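Local atomic coordinates of metallophosphoesterase TT1561-like domain-containing protein (Aquifex aeolicus, PDB entry 2YVT), a protein that is of unknown function but, as a member of the calcineurin-like metallophosphoesterase superfamily, may hydrolyse phosphate esters. Residues K44-A47 and L48-Y52; K65-H68 and E69-Y73. All coordinates share one frame; numbering follows the deposited sequence.

Interaction 1: K44-A47 and L48-Y52; sequences KNEA and LEKEY
Asn45 OD1 receives a 2.7 Å hydrogen bond from water 2, which in turn accepts one of 3.1 Å from Leu48 N, tying the residue just before helix 46-57 to the first turn. Asn45 occupies the N-cap position, but its side chain makes no direct capping bond; the water takes up the amide hydrogen of Leu48 instead. The same OD1 rests against the branched end of Leu48, 3.7 Å from Leu48 CD1, the two side chains crossing at a slant, with both methyls beyond the outer end of the amide and off its plane. The other end of this amide, Asn45 ND2, is held by Asn99 O and, weakly, by Ala101 O, which fixes which way round it sits. A second bridge spans the helix start: water 1 donates to Lys44 O at 2.8 Å and to Glu49 OE1 at 3.3 Å. Glu49 reaches it because CG stands opposite the backbone N (chi1 180°) and the chain continues extended; OE1 also accepts from Asn99 ND2. Regular helical bonding then takes over, Lys50 N to Glu46 O at 2.9 Å and 164°, followed by Glu51 N to Ala47 O at 3.0 Å. Lys50 CG lies 3.4 Å from Glu46 O, its chain running over that carbonyl. Glu51 turns its carboxylate toward Arg60 in a salt bridge. Leu48 and Asn45 face helix 65-86, where both touch Ile74, while Tyr52 on the next turn packs on Phe152; the start of helix 46-57 is thus wedged between that helix and the loops around Asn99 and Phe152.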
# COMPACT_ATOMS: atom_id res chain seq x y z
N LYS A 44 6.83 -11.17 -2.61
CA LYS A 44 8.18 -11.19 -2.07
C LYS A 44 9.14 -10.66 -3.14
O LYS A 44 9.77 -9.62 -2.95
CB LYS A 44 8.56 -12.59 -1.63
CG LYS A 44 7.70 -13.17 -0.52
CD LYS A 44 8.50 -14.25 0.21
CE LYS A 44 7.75 -15.55 0.27
NZ LYS A 44 8.66 -16.60 0.83
N ASN A 45 9.23 -11.38 -4.27
CA ASN A 45 9.93 -10.91 -5.47
C ASN A 45 11.39 -10.55 -5.20
O ASN A 45 11.90 -9.53 -5.67
CB ASN A 45 9.17 -9.71 -6.08
CG ASN A 45 9.23 -9.66 -7.60
OD1 ASN A 45 9.75 -10.56 -8.27
ND2 ASN A 45 8.65 -8.60 -8.17
N GLU A 46 12.06 -11.41 -4.43
CA GLU A 46 13.39 -11.10 -3.91
C GLU A 46 14.47 -11.03 -4.99
O GLU A 46 15.36 -10.19 -4.93
CB GLU A 46 13.79 -12.14 -2.86
CG GLU A 46 12.94 -12.08 -1.60
CD GLU A 46 13.38 -13.08 -0.54
OE1 GLU A 46 14.61 -13.24 -0.34
OE2 GLU A 46 12.49 -13.70 0.09
N ALA A 47 14.37 -11.91 -5.99
CA ALA A 47 15.38 -12.00 -7.03
C ALA A 47 15.46 -10.70 -7.83
O ALA A 47 16.55 -10.22 -8.13
CB ALA A 47 15.11 -13.17 -7.94
N LEU A 48 14.31 -10.13 -8.16
CA LEU A 48 14.33 -8.89 -8.93
C LEU A 48 14.99 -7.77 -8.14
O LEU A 48 15.80 -7.01 -8.68
CB LEU A 48 12.92 -8.47 -9.37
CG LEU A 48 12.47 -8.93 -10.76
CD1 LEU A 48 12.39 -10.45 -10.82
CD2 LEU A 48 11.12 -8.32 -11.10
N GLU A 49 14.64 -7.65 -6.86
CA GLU A 49 15.18 -6.58 -6.04
C GLU A 49 16.68 -6.74 -5.88
O GLU A 49 17.42 -5.76 -6.01
CB GLU A 49 14.51 -6.54 -4.66
CG GLU A 49 15.06 -5.44 -3.79
CD GLU A 49 14.22 -5.18 -2.57
OE1 GLU A 49 13.64 -6.14 -2.01
OE2 GLU A 49 14.14 -4.01 -2.17
N LYS A 50 17.13 -7.96 -5.63
CA LYS A 50 18.56 -8.22 -5.45
C LYS A 50 19.35 -7.89 -6.71
O LYS A 50 20.42 -7.29 -6.61
CB LYS A 50 18.82 -9.66 -5.02
CG LYS A 50 18.47 -9.96 -3.57
CD LYS A 50 18.84 -11.39 -3.21
CE LYS A 50 18.32 -11.77 -1.83
NZ LYS A 50 19.13 -11.16 -0.74
N GLU A 51 18.83 -8.25 -7.88
CA GLU A 51 19.54 -7.94 -9.12
C GLU A 51 19.67 -6.43 -9.32
O GLU A 51 20.74 -5.93 -9.67
CB GLU A 51 18.89 -8.60 -10.34
CG GLU A 51 19.38 -8.04 -11.69
CD GLU A 51 20.89 -8.17 -11.92
OE1 GLU A 51 21.54 -9.06 -11.31
OE2 GLU A 51 21.43 -7.38 -12.72
N TYR A 52 18.57 -5.71 -9.07
CA TYR A 52 18.58 -4.26 -9.16
C TYR A 52 19.61 -3.63 -8.23
O TYR A 52 20.42 -2.80 -8.66
CB TYR A 52 17.18 -3.72 -8.86
CG TYR A 52 17.10 -2.22 -8.79
CD1 TYR A 52 17.02 -1.44 -9.95
CD2 TYR A 52 17.11 -1.57 -7.56
CE1 TYR A 52 16.95 -0.06 -9.88
CE2 TYR A 52 17.04 -0.18 -7.48
CZ TYR A 52 16.96 0.56 -8.64
OH TYR A 52 16.89 1.94 -8.56
O HOH W 1 11.91 -8.87 -1.35
O HOH W 2 11.97 -12.13 -7.95

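Interaction 2: K65-H68 and E69-Y73; sequences KVIH and ENEHY
The backbone begins as a regular alpha-helix, with Glu69 N bonded to Lys65 O at 2.9 Å and 158°, then tightens: Asn70 N bonds chiefly to Ile67 O at 3.0 Å and only weakly to Val66 O, and Glu71 N makes a weak bond to His68 O. At the next amide a water enters the helix: water 3 donates to His68 O, which also takes the weak bond from Glu71 N, and accepts from His72 N, both at 2.9 Å, standing in for the direct bond between His72 N and His68 O. Glu69 folds back along the helix. Its CG sits between the backbone N and the carbonyl carbon (chi1 70°), which lays it 3.3 Å from Lys65 O and carries OE1 to 3.5 Å from Val66 CA. On another side, Glu71 and His68 run side by side. Glu71 OE2 meets the rim of the imidazole in its plane, 3.3 Å from His68 CD2, while the carboxylate plane stands perpendicular to the ring. The same oxygen also touches Ile67 CG2 at 3.8 Å. Ile67 otherwise packs on Pro102 and Phe152, and Val66 on Leu48 and Glu51 of helix 46-57. Bonds of the i to i+3 (3-10) type, followed by a water inserted between a carbonyl and the amide four residues on, make this a water-inserted helix kink, here in the first turns of the long helix 65-86.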
# COMPACT_ATOMS: atom_id res chain seq x y z
N LYS A 65 17.15 -10.20 -17.93
CA LYS A 65 16.87 -11.64 -17.95
C LYS A 65 16.28 -12.09 -16.62
O LYS A 65 15.45 -12.99 -16.58
CB LYS A 65 18.13 -12.45 -18.28
CG LYS A 65 18.69 -12.19 -19.66
CD LYS A 65 19.73 -13.24 -20.02
CE LYS A 65 20.27 -13.03 -21.43
NZ LYS A 65 19.26 -13.36 -22.48
N VAL A 66 16.68 -11.43 -15.53
CA VAL A 66 16.13 -11.75 -14.20
C VAL A 66 14.62 -11.46 -14.14
O VAL A 66 13.86 -12.23 -13.55
CB VAL A 66 16.90 -11.01 -13.06
CG1 VAL A 66 16.26 -11.26 -11.71
CG2 VAL A 66 18.35 -11.47 -13.03
N ILE A 67 14.20 -10.36 -14.77
CA ILE A 67 12.77 -10.07 -14.87
C ILE A 67 12.08 -11.16 -15.68
O ILE A 67 11.11 -11.77 -15.23
CB ILE A 67 12.50 -8.70 -15.53
CG1 ILE A 67 13.09 -7.57 -14.67
CG2 ILE A 67 11.00 -8.49 -15.75
CD1 ILE A 67 13.07 -6.20 -15.33
N HIS A 68 12.60 -11.43 -16.87
CA HIS A 68 11.94 -12.35 -17.77
C HIS A 68 11.79 -13.75 -17.18
O HIS A 68 10.73 -14.37 -17.30
CB HIS A 68 12.66 -12.36 -19.13
CG HIS A 68 12.77 -11.00 -19.75
ND1 HIS A 68 13.85 -10.62 -20.52
CD2 HIS A 68 11.94 -9.93 -19.71
CE1 HIS A 68 13.68 -9.37 -20.93
NE2 HIS A 68 12.53 -8.93 -20.45
N GLU A 69 12.82 -14.22 -16.47
CA GLU A 69 12.79 -15.57 -15.90
C GLU A 69 11.89 -15.70 -14.67
O GLU A 69 11.54 -16.81 -14.26
CB GLU A 69 14.21 -16.10 -15.63
CG GLU A 69 14.96 -15.43 -14.48
CD GLU A 69 16.47 -15.64 -14.58
OE1 GLU A 69 17.20 -15.10 -13.73
OE2 GLU A 69 16.92 -16.35 -15.50
N ASN A 70 11.49 -14.56 -14.12
CA ASN A 70 10.59 -14.54 -12.96
C ASN A 70 9.15 -14.13 -13.30
O ASN A 70 8.28 -14.16 -12.43
CB ASN A 70 11.17 -13.66 -11.85
CG ASN A 70 12.32 -14.33 -11.12
OD1 ASN A 70 13.49 -14.00 -11.33
ND2 ASN A 70 11.99 -15.29 -10.27
N GLU A 71 8.90 -13.78 -14.56
CA GLU A 71 7.58 -13.30 -14.97
C GLU A 71 6.46 -14.30 -14.72
O GLU A 71 5.39 -13.91 -14.27
CB GLU A 71 7.58 -12.86 -16.44
CG GLU A 71 8.20 -11.50 -16.66
CD GLU A 71 8.21 -11.08 -18.12
OE1 GLU A 71 7.50 -11.71 -18.93
OE2 GLU A 71 8.93 -10.11 -18.44
N HIS A 72 6.70 -15.59 -15.00
CA HIS A 72 5.66 -16.59 -14.79
C HIS A 72 5.22 -16.63 -13.32
O HIS A 72 4.01 -16.61 -13.04
CB HIS A 72 6.11 -17.97 -15.27
CG HIS A 72 5.02 -19.00 -15.18
ND1 HIS A 72 4.86 -19.81 -14.08
CD2 HIS A 72 4.02 -19.32 -16.03
CE1 HIS A 72 3.82 -20.61 -14.27
NE2 HIS A 72 3.29 -20.32 -15.44
N TYR A 73 6.19 -16.65 -12.40
CA TYR A 73 5.93 -16.61 -10.95
C TYR A 73 5.18 -15.34 -10.54
O TYR A 73 4.19 -15.41 -9.80
CB TYR A 73 7.24 -16.75 -10.14
CG TYR A 73 7.31 -15.89 -8.88
CD1 TYR A 73 6.60 -16.23 -7.73
CD2 TYR A 73 8.11 -14.74 -8.85
CE1 TYR A 73 6.67 -15.44 -6.58
CE2 TYR A 73 8.18 -13.93 -7.70
CZ TYR A 73 7.46 -14.30 -6.57
OH TYR A 73 7.53 -13.52 -5.43
O HOH W 3 9.01 -16.50 -16.50

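Overall arrangement
Interactions 1 and 2 lie on successive helices, their centres about 10 Å apart, and they touch directly. Leu48 CD1 of interaction 1 lies 3.6 Å from both Val66 O and Asn70 CB of interaction 2, a van der Waals contact of a methyl with a backbone carbonyl oxygen and a side-chain carbon. Farther along helix 65-86, Tyr73 OH approaches Asn45 N at 3.0 Å, probably as a hydrogen bond; Glu16 joins this cluster, bonding to both Tyr73 OH and Lys44 N. In calcineurin-like relatives, loops following the parallel strands carry the metal ligands. Segment 44-47 and Asn99 follow two such strands, 35-39 and 91-95, so interaction 1 probably borders the corresponding region; interaction 2 lies farther out, about 23 Å from the chain centre against 18 Å (centre to centre).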